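Local coordinates for VP5 (Halorubrum pleomorphic virus 6, PDB 6QGL), which is a viral envelope protein that probably fuses the viral membrane with that of its haloarchaeal host during entry, at residues 307-312 with 447-452. Residues are numbered along the deposited sequence; the frame is centred on the assembly and turned at random.
Sequences ATITIQ and FTVDKL
Thr310 and Thr448 form a regular antiparallel hydrogen-bonded pair, Thr310 N reaching Thr448 O at 3.0 Å and Thr448 N returning to Thr310 O at 3.0 Å, in strands whose short axes run at 150° to each other. Beyond Ile309 and Val449, a non-hydrogen-bonded pair, the register slips by one residue: Thr308 faces both Asp450 and Lys451, with Asp450 N giving its hydrogen to Thr308 O (2.8 Å) and Thr308 N giving its own to Lys451 O. Asp450 takes up the extra residue with a helical backbone conformation.

The bulge turns the Asp450 side chain toward the partner strand, where it reaches across that of Thr310, nearly perpendicular to it, with Asp450 OD2 3.4 Å from Thr310 CB. The Thr310 and Thr448 side chains rise together from the same face of the sheet. Thr310 holds its OG1 on the side away from its own amide nitrogen (chi1 -168°), where the hydroxyl is hydrogen-bonded to Thr317 OG1 and Ala316 O in the direction of strand 317-324; its methyl lies among the Thr448 and Asp450 side chains. Next along, the extended Lys451 chain slants past Thr308, its CG and CE each 3.5 Å from Thr308 OG1. The other face is apolar and buried: Ile309 spreads its branches, CD1 against Val449 CG2 (3.7 Å) and CG2 against Phe447 CB (3.7 Å), while Ala307 CB meets Leu452 CD2. Phe322 of the next strand packs on Ala307 and Ile309.

Strand 305-311 thus lies between 447-454 and 317-324 in an antiparallel sheet, and the interruption at Asp450 and Lys451 opposite Thr308 is that of a classic beta bulge.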
ATOM      1  N   ALA A 307      14.354  13.547   8.857  1.00 96.72           N
ATOM      2  CA  ALA A 307      15.309  13.339   7.774  1.00 96.49           C
ATOM      3  C   ALA A 307      14.938  14.068   6.497  1.00 99.12           C
ATOM      4  O   ALA A 307      13.799  13.968   6.039  1.00 97.25           O
ATOM      5  CB  ALA A 307      15.452  11.853   7.491  1.00 96.82           C
ATOM      6  N   THR A 308      15.911  14.782   5.912  1.00 96.31           N
ATOM      7  CA  THR A 308      15.752  15.453   4.623  1.00 94.95           C
ATOM      8  C   THR A 308      16.404  14.497   3.628  1.00 98.40           C
ATOM      9  O   THR A 308      17.615  14.274   3.675  1.00 99.09           O
ATOM     10  CB  THR A 308      16.332  16.877   4.648  1.00103.75           C
ATOM     11  OG1 THR A 308      15.788  17.589   5.761  1.00104.49           O
ATOM     12  CG2 THR A 308      16.036  17.648   3.374  1.00100.78           C
ATOM     13  N   ILE A 309      15.574  13.858   2.805  1.00 93.83           N
ATOM     14  CA  ILE A 309      15.976  12.841   1.829  1.00 93.75           C
ATOM     15  C   ILE A 309      16.000  13.425   0.431  1.00 97.34           C
ATOM     16  O   ILE A 309      15.251  14.356   0.153  1.00 95.95           O
ATOM     17  CB  ILE A 309      14.977  11.637   1.943  1.00 96.09           C
ATOM     18  CG1 ILE A 309      14.961  11.034   3.358  1.00 97.18           C
ATOM     19  CG2 ILE A 309      15.172  10.545   0.877  1.00 96.74           C
ATOM     20  CD1 ILE A 309      16.272  10.619   3.916  1.00106.96           C
ATOM     21  N   THR A 310      16.847  12.870  -0.451  1.00 94.89           N
ATOM     22  CA  THR A 310      16.893  13.250  -1.855  1.00 94.40           C
ATOM     23  C   THR A 310      17.058  11.978  -2.716  1.00 98.90           C
ATOM     24  O   THR A 310      17.945  11.160  -2.476  1.00 99.70           O
ATOM     25  CB  THR A 310      17.878  14.393  -2.168  1.00104.38           C
ATOM     26  OG1 THR A 310      17.622  14.858  -3.491  1.00103.74           O
ATOM     27  CG2 THR A 310      19.331  14.013  -2.052  1.00105.25           C
ATOM     28  N   ILE A 311      16.137  11.810  -3.677  1.00 94.95           N
ATOM     29  CA  ILE A 311      16.061  10.673  -4.596  1.00 95.60           C
ATOM     30  C   ILE A 311      17.063  10.883  -5.728  1.00101.07           C
ATOM     31  O   ILE A 311      17.001  11.899  -6.417  1.00 99.98           O
ATOM     32  CB  ILE A 311      14.595  10.473  -5.102  1.00 97.63           C
ATOM     33  CG1 ILE A 311      13.535  10.574  -3.948  1.00 96.97           C
ATOM     34  CG2 ILE A 311      14.434   9.173  -5.914  1.00 99.42           C
ATOM     35  CD1 ILE A 311      13.700   9.645  -2.644  1.00104.51           C
ATOM     36  N   GLN A 312      17.990   9.931  -5.904  1.00 99.89           N
ATOM     37  CA  GLN A 312      19.058  10.013  -6.902  1.00101.50           C
ATOM     38  C   GLN A 312      18.578  10.186  -8.346  1.00105.55           C
ATOM     39  O   GLN A 312      19.025  11.117  -9.016  1.00105.12           O
ATOM     40  CB  GLN A 312      20.002   8.813  -6.790  1.00105.09           C
ATOM     41  CG  GLN A 312      20.779   8.755  -5.476  1.00122.63           C
ATOM     42  CD  GLN A 312      21.742   7.592  -5.421  1.00146.14           C
ATOM     43  OE1 GLN A 312      21.930   6.844  -6.393  1.00142.23           O
ATOM     44  NE2 GLN A 312      22.380   7.413  -4.277  1.00141.09           N
ATOM     45  N   PHE A 447      18.121   6.334  -2.334  1.00 95.01           N
ATOM     46  CA  PHE A 447      17.962   7.632  -1.690  1.00 94.40           C
ATOM     47  C   PHE A 447      19.218   8.011  -0.914  1.00101.39           C
ATOM     48  O   PHE A 447      19.968   7.131  -0.484  1.00102.43           O
ATOM     49  CB  PHE A 447      16.738   7.619  -0.749  1.00 94.75           C
ATOM     50  CG  PHE A 447      16.784   6.648   0.415  1.00 96.83           C
ATOM     51  CD1 PHE A 447      17.423   6.989   1.605  1.00100.52           C
ATOM     52  CD2 PHE A 447      16.133   5.423   0.347  1.00 98.98           C
ATOM     53  CE1 PHE A 447      17.456   6.100   2.682  1.00101.84           C
ATOM     54  CE2 PHE A 447      16.155   4.539   1.432  1.00102.12           C
ATOM     55  CZ  PHE A 447      16.818   4.882   2.591  1.00100.66           C
ATOM     56  N   THR A 448      19.432   9.317  -0.710  1.00 99.12           N
ATOM     57  CA  THR A 448      20.561   9.818   0.077  1.00101.10           C
ATOM     58  C   THR A 448      20.010  10.672   1.219  1.00105.50           C
ATOM     59  O   THR A 448      19.152  11.530   0.988  1.00103.48           O
ATOM     60  CB  THR A 448      21.613  10.552  -0.788  1.00110.73           C
ATOM     61  OG1 THR A 448      21.071  11.765  -1.283  1.00109.23           O
ATOM     62  CG2 THR A 448      22.075   9.750  -1.965  1.00110.37           C
ATOM     63  N   VAL A 449      20.476  10.407   2.449  1.00104.45           N
ATOM     64  CA  VAL A 449      20.058  11.137   3.648  1.00104.65           C
ATOM     65  C   VAL A 449      20.911  12.409   3.722  1.00111.45           C
ATOM     66  O   VAL A 449      22.104  12.322   3.997  1.00113.12           O
ATOM     67  CB  VAL A 449      20.160  10.271   4.939  1.00109.40           C
ATOM     68  CG1 VAL A 449      19.637  11.027   6.160  1.00109.14           C
ATOM     69  CG2 VAL A 449      19.430   8.938   4.779  1.00108.22           C
ATOM     70  N   ASP A 450      20.309  13.576   3.423  1.00108.18           N
ATOM     71  CA  ASP A 450      21.015  14.861   3.427  1.00109.65           C
ATOM     72  C   ASP A 450      21.368  15.306   4.841  1.00117.01           C
ATOM     73  O   ASP A 450      22.549  15.453   5.160  1.00118.69           O
ATOM     74  CB  ASP A 450      20.208  15.952   2.692  1.00109.69           C
ATOM     75  CG  ASP A 450      19.916  15.649   1.236  1.00117.33           C
ATOM     76  OD1 ASP A 450      20.853  15.239   0.517  1.00118.64           O
ATOM     77  OD2 ASP A 450      18.757  15.845   0.811  1.00121.02           O
ATOM     78  N   LYS A 451      20.343  15.502   5.689  1.00114.38           N
ATOM     79  CA  LYS A 451      20.507  15.933   7.075  1.00116.64           C
ATOM     80  C   LYS A 451      19.484  15.277   8.004  1.00121.68           C
ATOM     81  O   LYS A 451      18.389  14.912   7.565  1.00119.16           O
ATOM     82  CB  LYS A 451      20.467  17.476   7.191  1.00119.72           C
ATOM     83  CG  LYS A 451      19.139  18.129   6.797  1.00131.70           C
ATOM     84  CD  LYS A 451      19.161  19.640   6.964  1.00142.43           C
ATOM     85  CE  LYS A 451      17.836  20.259   6.592  1.00151.08           C
ATOM     86  NZ  LYS A 451      17.850  21.736   6.750  1.00161.06           N
ATOM     87  N   LEU A 452      19.852  15.135   9.288  1.00121.59           N
ATOM     88  CA  LEU A 452      19.001  14.579  10.337  1.00121.83           C
ATOM     89  C   LEU A 452      18.821  15.637  11.423  1.00128.99           C
ATOM     90  O   LEU A 452      19.770  15.969  12.135  1.00130.97           O
ATOM     91  CB  LEU A 452      19.586  13.272  10.904  1.00122.82           C
ATOM     92  CG  LEU A 452      19.473  12.037  10.010  1.00125.98           C
ATOM     93  CD1 LEU A 452      20.493  10.990  10.398  1.00127.79           C
ATOM     94  CD2 LEU A 452      18.077  11.452  10.057  1.00126.24           C
TER